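Local coordinates for N-acetylmuramoyl-L-alanine amidase domain-containing protein SAOUHSC_02979 (Staphylococcus aureus, PDB 5T1Q) that probably cleaves amide bonds of the bacterial cell wall, this piece carrying a glucosaminidase-family region of lysozyme type followed by a CHAP domain, at residues N280-Y284 with R285-V289; N259-Q263 with F264-I268; E126-G129 with N130-Y133; Y229-S232 with S233-F236. All coordinates share one frame; numbering follows the deposited sequence.

Contact 1: residues N280-Y284 with R285-V289; sequences NRAQY and RDYQV. With NA (sodium ion), chain E.
Ala282 and Tyr287 form the tight heart of this helix end in the CHAP domain, where helix 278-284 stops and the chain turns into edge strand 288-290. Tyr287 N donates to Ala282 O at 3.0 Å, nearly straight at 163°, and the same carbonyl oxygen lies at the edge of the Tyr287 ring, near its plane. Ala282 CB lies 4.1 Å from Val289 CG2. It also packs on Tyr287 CB, and Ile356 of strand 354-357 touches both residues. On a looser flank, Arg281 and Arg285 run side by side, their guanidinium planes 16° apart. Arg285 CG lies beside its backbone N (chi1 -68°), which returns NH2 to Arg281 O at 3.0 Å, joining Arg285 N on that oxygen; CD of Arg281 lies over one face of the Arg285 guanidinium. The solvent side is bridged by water: Gln283 OE1 reaches Val289 N through one molecule, and a second donates to Gln283 O and Tyr287 O, at 2.9 and 2.6 Å. Farther back on the helix Asn280 OD1 binds the sodium ion, whose shell also holds Asn279, His276, Glu302 and two waters. Asp271, salt-bridged to Arg285 NE and accepting from Arg281 NH1 through its carbonyl, draws the two cations together, its carboxylate probably balancing part of their charge.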
loop_
_atom_site.group_PDB
_atom_site.type_symbol
_atom_site.label_atom_id
_atom_site.label_comp_id
_atom_site.label_asym_id
_atom_site.label_seq_id
_atom_site.Cartn_x
_atom_site.Cartn_y
_atom_site.Cartn_z
ATOM N N ASN A 280 6.361 -3.234 26.724
ATOM C CA ASN A 280 7.439 -3.001 27.707
ATOM C C ASN A 280 8.106 -1.622 27.483
ATOM O O ASN A 280 8.391 -0.918 28.432
ATOM C CB ASN A 280 8.487 -4.124 27.706
ATOM C CG ASN A 280 8.905 -4.528 26.312
ATOM O OD1 ASN A 280 8.107 -5.121 25.566
ATOM N ND2 ASN A 280 10.138 -4.236 25.945
ATOM N N ARG A 281 8.334 -1.220 26.239
ATOM C CA ARG A 281 8.910 0.096 26.030
ATOM C C ARG A 281 7.933 1.206 26.418
ATOM O O ARG A 281 8.342 2.174 27.047
ATOM C CB ARG A 281 9.385 0.289 24.601
ATOM C CG ARG A 281 10.612 -0.543 24.256
ATOM C CD ARG A 281 11.251 -0.065 22.969
ATOM N NE ARG A 281 12.325 -0.953 22.552
ATOM C CZ ARG A 281 13.046 -0.804 21.449
ATOM N NH1 ARG A 281 12.855 0.237 20.620
ATOM N NH2 ARG A 281 13.984 -1.697 21.172
ATOM N N ALA A 282 6.653 1.060 26.056
ATOM C CA ALA A 282 5.637 2.081 26.348
ATOM C C ALA A 282 5.511 2.277 27.838
ATOM O O ALA A 282 5.430 3.407 28.317
ATOM C CB ALA A 282 4.281 1.706 25.758
ATOM N N GLN A 283 5.475 1.149 28.556
ATOM C CA GLN A 283 5.410 1.122 30.025
ATOM C C GLN A 283 6.585 1.900 30.626
ATOM O O GLN A 283 6.403 2.674 31.561
ATOM C CB GLN A 283 5.413 -0.340 30.505
ATOM C CG GLN A 283 5.605 -0.592 32.001
ATOM C CD GLN A 283 4.492 -0.050 32.867
ATOM O OE1 GLN A 283 3.321 -0.045 32.491
ATOM N NE2 GLN A 283 4.854 0.390 34.051
ATOM N N TYR A 284 7.781 1.714 30.077
ATOM C CA TYR A 284 8.939 2.435 30.582
ATOM C C TYR A 284 8.830 3.942 30.280
ATOM O O TYR A 284 9.203 4.768 31.110
ATOM C CB TYR A 284 10.255 1.868 30.025
ATOM C CG TYR A 284 11.466 2.556 30.623
ATOM C CD1 TYR A 284 11.991 2.145 31.833
ATOM C CD2 TYR A 284 12.047 3.663 29.992
ATOM C CE1 TYR A 284 13.095 2.794 32.396
ATOM C CE2 TYR A 284 13.143 4.321 30.537
ATOM C CZ TYR A 284 13.665 3.894 31.736
ATOM O OH TYR A 284 14.751 4.546 32.288
ATOM N N ARG A 285 8.282 4.264 29.106
ATOM C CA ARG A 285 8.134 5.645 28.619
ATOM C C ARG A 285 6.844 6.362 29.093
ATOM O O ARG A 285 6.329 7.264 28.422
ATOM C CB ARG A 285 8.293 5.666 27.086
ATOM C CG ARG A 285 9.718 5.336 26.625
ATOM C CD ARG A 285 9.751 4.689 25.244
ATOM N NE ARG A 285 11.082 4.230 24.833
ATOM C CZ ARG A 285 11.739 3.186 25.352
ATOM N NH1 ARG A 285 12.932 2.867 24.867
ATOM N NH2 ARG A 285 11.243 2.473 26.365
ATOM N N ASP A 286 6.334 5.931 30.243
ATOM C CA ASP A 286 5.225 6.608 30.935
ATOM C C ASP A 286 3.815 6.477 30.331
ATOM O O ASP A 286 2.951 7.285 30.637
ATOM C CB ASP A 286 5.564 8.094 31.132
ATOM C CG ASP A 286 4.817 8.723 32.306
ATOM O OD1 ASP A 286 4.796 8.102 33.393
ATOM O OD2 ASP A 286 4.303 9.865 32.167
ATOM N N TYR A 287 3.582 5.485 29.487
ATOM C CA TYR A 287 2.240 5.254 28.946
ATOM C C TYR A 287 1.484 4.337 29.899
ATOM O O TYR A 287 2.113 3.560 30.618
ATOM C CB TYR A 287 2.317 4.592 27.586
ATOM C CG TYR A 287 2.780 5.496 26.500
ATOM C CD1 TYR A 287 4.131 5.743 26.299
ATOM C CD2 TYR A 287 1.872 6.109 25.657
ATOM C CE1 TYR A 287 4.560 6.597 25.294
ATOM C CE2 TYR A 287 2.290 6.967 24.659
ATOM C CZ TYR A 287 3.639 7.202 24.484
ATOM O OH TYR A 287 4.045 8.048 23.489
ATOM N N GLN A 288 0.151 4.451 29.924
ATOM C CA GLN A 288 -0.699 3.565 30.725
ATOM C C GLN A 288 -0.760 2.248 29.941
ATOM O O GLN A 288 -1.165 2.239 28.775
ATOM C CB GLN A 288 -2.136 4.118 30.872
ATOM C CG GLN A 288 -2.262 5.558 31.389
ATOM C CD GLN A 288 -3.557 6.270 30.919
ATOM O OE1 GLN A 288 -3.518 7.421 30.447
ATOM N NE2 GLN A 288 -4.693 5.564 30.987
ATOM N N VAL A 289 -0.352 1.152 30.566
ATOM C CA VAL A 289 -0.349 -0.155 29.915
ATOM C C VAL A 289 -0.933 -1.162 30.884
ATOM O O VAL A 289 -0.522 -1.195 32.054
ATOM C CB VAL A 289 1.088 -0.619 29.556
ATOM C CG1 VAL A 289 1.063 -1.928 28.769
ATOM C CG2 VAL A 289 1.842 0.441 28.774
HETATM NA NA NA E . 6.960 -7.071 24.949
HETATM O O HOH W 1 1.142 1.339 33.100
HETATM O O HOH W 2 3.920 3.938 32.423
HETATM O O HOH W 3 1.213 -1.368 34.038
HETATM O O HOH W 4 8.913 -8.071 24.338
HETATM O O HOH W 5 6.781 -8.022 27.324
#

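Contact 2: residues N259-Q263 with F264-I268; sequences NRMKQ and FGTSI
Phe264 and Arg260 meet where helix 253-262 of the CHAP domain runs out. Phe264 CE2 stands 3.6 Å above one face of the Arg260 guanidinium, offset toward its rim, and since ring and guanidinium planes are 84° apart, the phenyl group presents its edge to the flat cation. On the next residue, the selenium of Met261, a selenomethionine, rests 4.0 Å from Ile268 CG2, and its CE touches Thr266 OG1 at 3.6 Å. The Met261 chain bends at its last torsion (chi3 91°), which carries CE to the threonine while SE stays against the isoleucine.

Phe264 and the residues after it are brought back to the helix by a type I turn from Lys262 to Gly265. Gly265 N donates to Lys262 O at 3.0 Å, Phe264 N to Met261 O at 3.1 Å, and Thr266 N adds a weak, longer bond to Met261 O. Gly265 takes positive phi, so the chain reverses and lays residues 266-268 back along the helix. A water joins the two sides, 2.6 Å from Thr266 OG1 and weakly donating to Met261 O.

Farther out, Gln263 OE1 lies in the guanidinium plane and accepts from Arg260 NH1 at 2.9 Å, while Arg260 NH2 bonds Lys237 O and forms a salt bridge with Glu319. His296 stacks on the Phe264 ring, and Phe317 of strand 314-321 packs against Arg260 and Met261. Gripped by several oxygen partners and with the Phe264 edge over one face, the guanidinium is probably fixed in its rotation, its charge balanced in part by Glu319.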
loop_
_atom_site.group_PDB
_atom_site.type_symbol
_atom_site.label_atom_id
_atom_site.label_comp_id
_atom_site.label_asym_id
_atom_site.label_seq_id
_atom_site.Cartn_x
_atom_site.Cartn_y
_atom_site.Cartn_z
ATOM N N ASN A 259 -0.883 5.565 13.028
ATOM C CA ASN A 259 -1.802 6.421 12.245
ATOM C C ASN A 259 -3.247 6.339 12.697
ATOM O O ASN A 259 -3.914 7.357 12.836
ATOM C CB ASN A 259 -1.699 6.120 10.748
ATOM C CG ASN A 259 -0.449 6.724 10.123
ATOM O OD1 ASN A 259 0.579 6.068 10.008
ATOM N ND2 ASN A 259 -0.503 8.000 9.823
ATOM N N ARG A 260 -3.729 5.133 12.960
ATOM C CA ARG A 260 -5.117 4.973 13.375
ATOM C C ARG A 260 -5.370 5.697 14.684
ATOM O O ARG A 260 -6.411 6.320 14.848
ATOM C CB ARG A 260 -5.479 3.486 13.475
ATOM C CG ARG A 260 -6.921 3.186 13.870
ATOM C CD ARG A 260 -7.901 3.764 12.879
ATOM N NE ARG A 260 -9.272 3.340 13.137
ATOM C CZ ARG A 260 -10.330 3.755 12.449
ATOM N NH1 ARG A 260 -10.193 4.636 11.458
ATOM N NH2 ARG A 260 -11.540 3.300 12.763
HETATM N N MSE A 261 -4.401 5.636 15.603
HETATM C CA MSE A 261 -4.524 6.315 16.906
HETATM C C MSE A 261 -4.620 7.814 16.717
HETATM O O MSE A 261 -5.371 8.489 17.424
HETATM C CB MSE A 261 -3.350 6.001 17.832
HETATM C CG MSE A 261 -3.500 4.611 18.447
HETATM SE SE MSE A 261 -1.934 4.205 19.585
HETATM C CE MSE A 261 -2.805 4.927 21.185
ATOM N N LYS A 262 -3.843 8.346 15.780
ATOM C CA LYS A 262 -3.886 9.787 15.487
ATOM C C LYS A 262 -5.238 10.295 14.999
ATOM O O LYS A 262 -5.578 11.429 15.268
ATOM C CB LYS A 262 -2.796 10.204 14.504
ATOM C CG LYS A 262 -1.548 10.695 15.196
ATOM C CD LYS A 262 -0.445 11.052 14.217
ATOM C CE LYS A 262 0.621 11.896 14.904
ATOM N NZ LYS A 262 1.058 11.319 16.210
ATOM N N GLN A 263 -6.007 9.469 14.293
ATOM C CA GLN A 263 -7.334 9.891 13.847
ATOM C C GLN A 263 -8.240 10.242 15.020
ATOM O O GLN A 263 -9.209 10.986 14.856
ATOM C CB GLN A 263 -8.024 8.813 13.025
ATOM C CG GLN A 263 -7.334 8.461 11.731
ATOM C CD GLN A 263 -8.196 7.559 10.881
ATOM O OE1 GLN A 263 -7.971 6.350 10.820
ATOM N NE2 GLN A 263 -9.235 8.131 10.274
ATOM N N PHE A 264 -7.943 9.677 16.192
ATOM C CA PHE A 264 -8.735 9.952 17.381
ATOM C C PHE A 264 -8.050 10.918 18.361
ATOM O O PHE A 264 -8.411 10.973 19.529
ATOM C CB PHE A 264 -9.117 8.640 18.053
ATOM C CG PHE A 264 -9.919 7.735 17.168
ATOM C CD1 PHE A 264 -11.270 7.985 16.941
ATOM C CD2 PHE A 264 -9.325 6.643 16.536
ATOM C CE1 PHE A 264 -12.015 7.141 16.119
ATOM C CE2 PHE A 264 -10.068 5.798 15.723
ATOM C CZ PHE A 264 -11.415 6.044 15.517
ATOM N N GLY A 265 -7.059 11.665 17.875
ATOM C CA GLY A 265 -6.370 12.666 18.679
ATOM C C GLY A 265 -5.521 12.147 19.814
ATOM O O GLY A 265 -5.486 12.749 20.887
ATOM N N THR A 266 -4.845 11.020 19.596
ATOM C CA THR A 266 -3.969 10.466 20.617
ATOM C C THR A 266 -2.737 9.940 19.915
ATOM O O THR A 266 -2.806 9.473 18.779
ATOM C CB THR A 266 -4.643 9.366 21.481
ATOM O OG1 THR A 266 -4.543 8.085 20.853
ATOM C CG2 THR A 266 -6.111 9.706 21.763
ATOM N N SER A 267 -1.602 10.042 20.582
ATOM C CA SER A 267 -0.359 9.624 19.971
ATOM C C SER A 267 0.435 8.632 20.802
ATOM O O SER A 267 0.240 8.482 22.013
ATOM C CB SER A 267 0.506 10.847 19.690
ATOM O OG SER A 267 0.884 11.491 20.893
ATOM N N ILE A 268 1.338 7.965 20.092
ATOM C CA ILE A 268 2.258 7.005 20.641
ATOM C C ILE A 268 3.605 7.308 19.956
ATOM O O ILE A 268 3.624 7.617 18.768
ATOM C CB ILE A 268 1.717 5.583 20.387
ATOM C CG1 ILE A 268 2.391 4.590 21.315
ATOM C CG2 ILE A 268 1.863 5.157 18.917
ATOM C CD1 ILE A 268 1.640 3.282 21.418
HETATM O O HOH W 6 -6.607 6.664 20.087
HETATM O O HOH W 7 0.054 8.103 16.977
#

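Contact 3: residues E126-G129 with N130-Y133; sequences EADG and NQLY
Glu126 and Tyr133 pair across a beta hairpin with a two-residue loop, strands 119-128 and 131-140 joined by a type II' turn from Asp128 to Gln131, within the region assigned to the amidase and related in sequence to lysozyme-like glucosaminidases.

Four backbone hydrogen bonds hold the strands. Glu126 and Tyr133 form one hydrogen-bonded pair, with Glu126 N to Tyr133 O at 2.9 Å and a return bond from Tyr133 N. Asp128 and Gln131 form the second, Asp128 N to Gln131 O at 2.8 Å, and Gln131 N to Asp128 O closes the turn. Between them Ala127 faces Leu132 as a non-hydrogen-bonded pair, where Ala127 CA makes a CA-H...O contact with Gln131 O. Gly129 occupies the first inner position of the turn with positive phi and strongly negative psi, as a II' turn requires.

The aromatic contact is CH-pi. Tyr133 CG sits between its backbone N and carbonyl carbon (chi1 63°), which swings the ring back across the neighbouring strand and over Glu126. Glu126 CB lies 3.5 Å from the ring centroid, 21° off the normal, and Lys15 makes a cation-pi contact with the same ring. Pro7 touches both residues.

The polar ends lie farther out. The Glu126 chain bends at chi2, and its OE1 is hydrogen-bonded to Thr191 OG1, which also accepts from Ala127 N. Asp128 and Gln131 point the same way beside each other, OD2 and OE1 3.7 Å apart, with no hydrogen bond between these two acceptors. On the ring edge a water lies in plane, 2.5 Å from Tyr133 OH and 2.7 Å from Ala127 O.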
loop_
_atom_site.group_PDB
_atom_site.type_symbol
_atom_site.label_atom_id
_atom_site.label_comp_id
_atom_site.label_asym_id
_atom_site.label_seq_id
_atom_site.Cartn_x
_atom_site.Cartn_y
_atom_site.Cartn_z
ATOM N N GLU A 126 7.091 -7.992 -1.259
ATOM C CA GLU A 126 6.667 -9.010 -2.180
ATOM C C GLU A 126 5.724 -9.942 -1.437
ATOM O O GLU A 126 5.596 -9.882 -0.203
ATOM C CB GLU A 126 7.892 -9.805 -2.652
ATOM C CG GLU A 126 9.050 -8.993 -3.242
ATOM C CD GLU A 126 8.757 -8.374 -4.599
ATOM O OE1 GLU A 126 7.710 -8.683 -5.214
ATOM O OE2 GLU A 126 9.599 -7.578 -5.074
ATOM N N ALA A 127 5.078 -10.819 -2.186
ATOM C CA ALA A 127 4.155 -11.772 -1.602
ATOM C C ALA A 127 4.140 -13.078 -2.391
ATOM O O ALA A 127 4.272 -13.075 -3.609
ATOM C CB ALA A 127 2.762 -11.174 -1.539
ATOM N N ASP A 128 4.062 -14.184 -1.657
ATOM C CA ASP A 128 3.926 -15.536 -2.203
ATOM C C ASP A 128 2.579 -15.946 -1.608
ATOM O O ASP A 128 2.507 -16.626 -0.579
ATOM C CB ASP A 128 5.090 -16.431 -1.744
ATOM C CG ASP A 128 4.991 -17.864 -2.263
ATOM O OD1 ASP A 128 4.142 -18.144 -3.135
ATOM O OD2 ASP A 128 5.783 -18.717 -1.797
ATOM N N GLY A 129 1.509 -15.447 -2.229
ATOM C CA GLY A 129 0.154 -15.645 -1.723
ATOM C C GLY A 129 -0.011 -14.730 -0.514
ATOM O O GLY A 129 0.028 -13.502 -0.646
ATOM N N ASN A 130 -0.149 -15.328 0.665
ATOM C CA ASN A 130 -0.266 -14.569 1.919
ATOM C C ASN A 130 1.065 -14.526 2.700
ATOM O O ASN A 130 1.127 -13.945 3.782
ATOM C CB ASN A 130 -1.394 -15.130 2.799
ATOM C CG ASN A 130 -1.218 -16.606 3.112
ATOM O OD1 ASN A 130 -0.765 -17.382 2.264
ATOM N ND2 ASN A 130 -1.593 -17.007 4.327
ATOM N N GLN A 131 2.115 -15.145 2.152
ATOM C CA GLN A 131 3.441 -15.141 2.764
ATOM C C GLN A 131 4.172 -13.885 2.280
ATOM O O GLN A 131 4.558 -13.802 1.112
ATOM C CB GLN A 131 4.228 -16.390 2.352
ATOM C CG GLN A 131 3.510 -17.711 2.607
ATOM C CD GLN A 131 4.304 -18.924 2.133
ATOM O OE1 GLN A 131 5.516 -18.846 1.900
ATOM N NE2 GLN A 131 3.622 -20.058 1.996
ATOM N N LEU A 132 4.357 -12.915 3.176
ATOM C CA LEU A 132 5.012 -11.653 2.837
ATOM C C LEU A 132 6.518 -11.679 3.085
ATOM O O LEU A 132 6.990 -12.285 4.043
ATOM C CB LEU A 132 4.402 -10.501 3.646
ATOM C CG LEU A 132 3.003 -9.995 3.270
ATOM C CD1 LEU A 132 2.008 -11.114 3.060
ATOM C CD2 LEU A 132 2.493 -9.047 4.338
ATOM N N TYR A 133 7.265 -11.017 2.213
ATOM C CA TYR A 133 8.699 -10.909 2.381
ATOM C C TYR A 133 9.188 -9.628 1.745
ATOM O O TYR A 133 8.420 -8.895 1.134
ATOM C CB TYR A 133 9.432 -12.133 1.828
ATOM C CG TYR A 133 9.289 -12.356 0.346
ATOM C CD1 TYR A 133 8.163 -12.986 -0.169
ATOM C CD2 TYR A 133 10.295 -11.982 -0.542
ATOM C CE1 TYR A 133 8.029 -13.224 -1.528
ATOM C CE2 TYR A 133 10.176 -12.220 -1.911
ATOM C CZ TYR A 133 9.039 -12.847 -2.398
ATOM O OH TYR A 133 8.885 -13.082 -3.748
HETATM O O HOH W 8 6.676 -14.127 -4.404
#

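Contact 4: residues Y229-S232 with S233-F236; sequences YDDS and SDEF
The chain bends sharply at Asp231-Ser232-Ser233, Ser232 near helical phi and psi and Asp231 and Ser233 in the bridge region beside it, and brings Asp231 CA within 5.6 Å of Asp234 CA without any direct hydrogen bond between the two halves. Asp231 and Asp234 bring one oxygen each close across the bend, OD1 of Asp231 to OD2 of Asp234 at 3.5 Å, with the carboxylate planes 47° apart. Both side chains place CG beside the backbone N, Asp234 at chi1 -67°, and this leaves its OD2 also 3.8 Å from Asp231 CA.

Water does the bridging that the backbone does not. One molecule donates to Asp230 O and to Asp234 OD1, the latter at 2.5 Å. Another accepts from Ser233 N at 2.6 Å, lies 2.8 Å from Ser233 OG, and gives Asp230 O a weak bond. Nearby, Tyr229 stacks on His205, and Phe236 packs on Glu319 and Lys320 of strand 314-321; the bend lies in the long loop between helix 222-225 and helix 253-262. Two carboxylates this close would probably raise the proton affinity of one, an effect that the water donating to Asp234 OD1 should partly counter.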
loop_
_atom_site.group_PDB
_atom_site.type_symbol
_atom_site.label_atom_id
_atom_site.label_comp_id
_atom_site.label_asym_id
_atom_site.label_seq_id
_atom_site.Cartn_x
_atom_site.Cartn_y
_atom_site.Cartn_z
ATOM N N TYR A 229 -17.722 6.645 -1.282
ATOM C CA TYR A 229 -18.193 5.312 -0.909
ATOM C C TYR A 229 -19.253 5.499 0.181
ATOM O O TYR A 229 -19.136 6.433 0.982
ATOM C CB TYR A 229 -17.067 4.482 -0.283
ATOM C CG TYR A 229 -15.893 4.069 -1.155
ATOM C CD1 TYR A 229 -16.081 3.264 -2.288
ATOM C CD2 TYR A 229 -14.579 4.348 -0.757
ATOM C CE1 TYR A 229 -15.004 2.835 -3.040
ATOM C CE2 TYR A 229 -13.498 3.914 -1.498
ATOM C CZ TYR A 229 -13.707 3.156 -2.635
ATOM O OH TYR A 229 -12.619 2.728 -3.381
ATOM N N ASP A 230 -20.266 4.624 0.237
ATOM C CA ASP A 230 -21.281 4.693 1.322
ATOM C C ASP A 230 -20.669 4.281 2.659
ATOM O O ASP A 230 -20.514 3.096 2.922
ATOM C CB ASP A 230 -22.524 3.821 1.041
ATOM C CG ASP A 230 -23.686 4.601 0.421
ATOM O OD1 ASP A 230 -23.476 5.629 -0.270
ATOM O OD2 ASP A 230 -24.837 4.163 0.634
ATOM N N ASP A 231 -20.332 5.274 3.489
ATOM C CA ASP A 231 -19.722 5.062 4.809
ATOM C C ASP A 231 -20.663 5.441 5.962
ATOM O O ASP A 231 -20.205 5.660 7.087
ATOM C CB ASP A 231 -18.435 5.902 4.925
ATOM C CG ASP A 231 -17.362 5.499 3.912
ATOM O OD1 ASP A 231 -17.235 4.291 3.603
ATOM O OD2 ASP A 231 -16.616 6.397 3.455
ATOM N N SER A 232 -21.969 5.488 5.694
ATOM C CA SER A 232 -22.964 5.885 6.705
ATOM C C SER A 232 -23.450 4.749 7.625
ATOM O O SER A 232 -23.949 5.022 8.724
ATOM C CB SER A 232 -24.166 6.529 6.008
ATOM O OG SER A 232 -23.761 7.640 5.225
ATOM N N SER A 233 -23.322 3.497 7.173
ATOM C CA SER A 233 -23.751 2.320 7.954
ATOM C C SER A 233 -22.571 1.493 8.520
ATOM O O SER A 233 -22.765 0.355 8.982
ATOM C CB SER A 233 -24.639 1.420 7.092
ATOM O OG SER A 233 -23.894 0.852 6.032
ATOM N N ASP A 234 -21.356 2.041 8.470
ATOM C CA ASP A 234 -20.196 1.345 9.031
ATOM C C ASP A 234 -20.194 1.610 10.516
ATOM O O ASP A 234 -20.614 2.674 10.952
ATOM C CB ASP A 234 -18.903 1.844 8.400
ATOM C CG ASP A 234 -18.794 1.484 6.930
ATOM O OD1 ASP A 234 -19.604 0.649 6.460
ATOM O OD2 ASP A 234 -17.894 2.021 6.251
ATOM N N GLU A 235 -19.715 0.636 11.282
ATOM C CA GLU A 235 -19.640 0.744 12.729
ATOM C C GLU A 235 -18.619 1.779 13.180
ATOM O O GLU A 235 -18.846 2.499 14.149
ATOM C CB GLU A 235 -19.205 -0.598 13.317
ATOM C CG GLU A 235 -20.041 -1.784 12.888
ATOM C CD GLU A 235 -19.461 -3.097 13.374
ATOM O OE1 GLU A 235 -19.459 -3.354 14.594
ATOM O OE2 GLU A 235 -19.031 -3.886 12.525
ATOM N N PHE A 236 -17.500 1.846 12.462
ATOM C CA PHE A 236 -16.359 2.711 12.851
ATOM C C PHE A 236 -15.899 3.730 11.803
ATOM O O PHE A 236 -16.141 3.578 10.611
ATOM C CB PHE A 236 -15.165 1.812 13.247
ATOM C CG PHE A 236 -15.561 0.594 14.061
ATOM C CD1 PHE A 236 -15.961 0.722 15.376
ATOM C CD2 PHE A 236 -15.562 -0.675 13.489
ATOM C CE1 PHE A 236 -16.354 -0.384 16.110
ATOM C CE2 PHE A 236 -15.946 -1.795 14.217
ATOM C CZ PHE A 236 -16.342 -1.648 15.539
HETATM O O HOH W 9 -22.388 2.926 4.823
HETATM O O HOH W 10 -20.605 0.736 4.160
#

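In the fold
Contacts 1, 2 and 3 are partly buried, whereas contact 4 lies on the surface. Contacts 1 and 2 both end helices of the CHAP domain and touch through Tyr287, whose OH lies 3.5 Å from Ile268 CA; each pairs an arginine with apolar packing and backbone bonds at the helix end. Contact 4 adjoins contact 2, Arg260 NH2 lying 3.9 Å from Phe236 CB, but its own bend relies on water and brings carboxylates together. Contact 3 belongs to another region, its centre about 29 Å from that of contact 2, and relies on paired strands and an aromatic face. Contact 1 alone includes a sodium ligand.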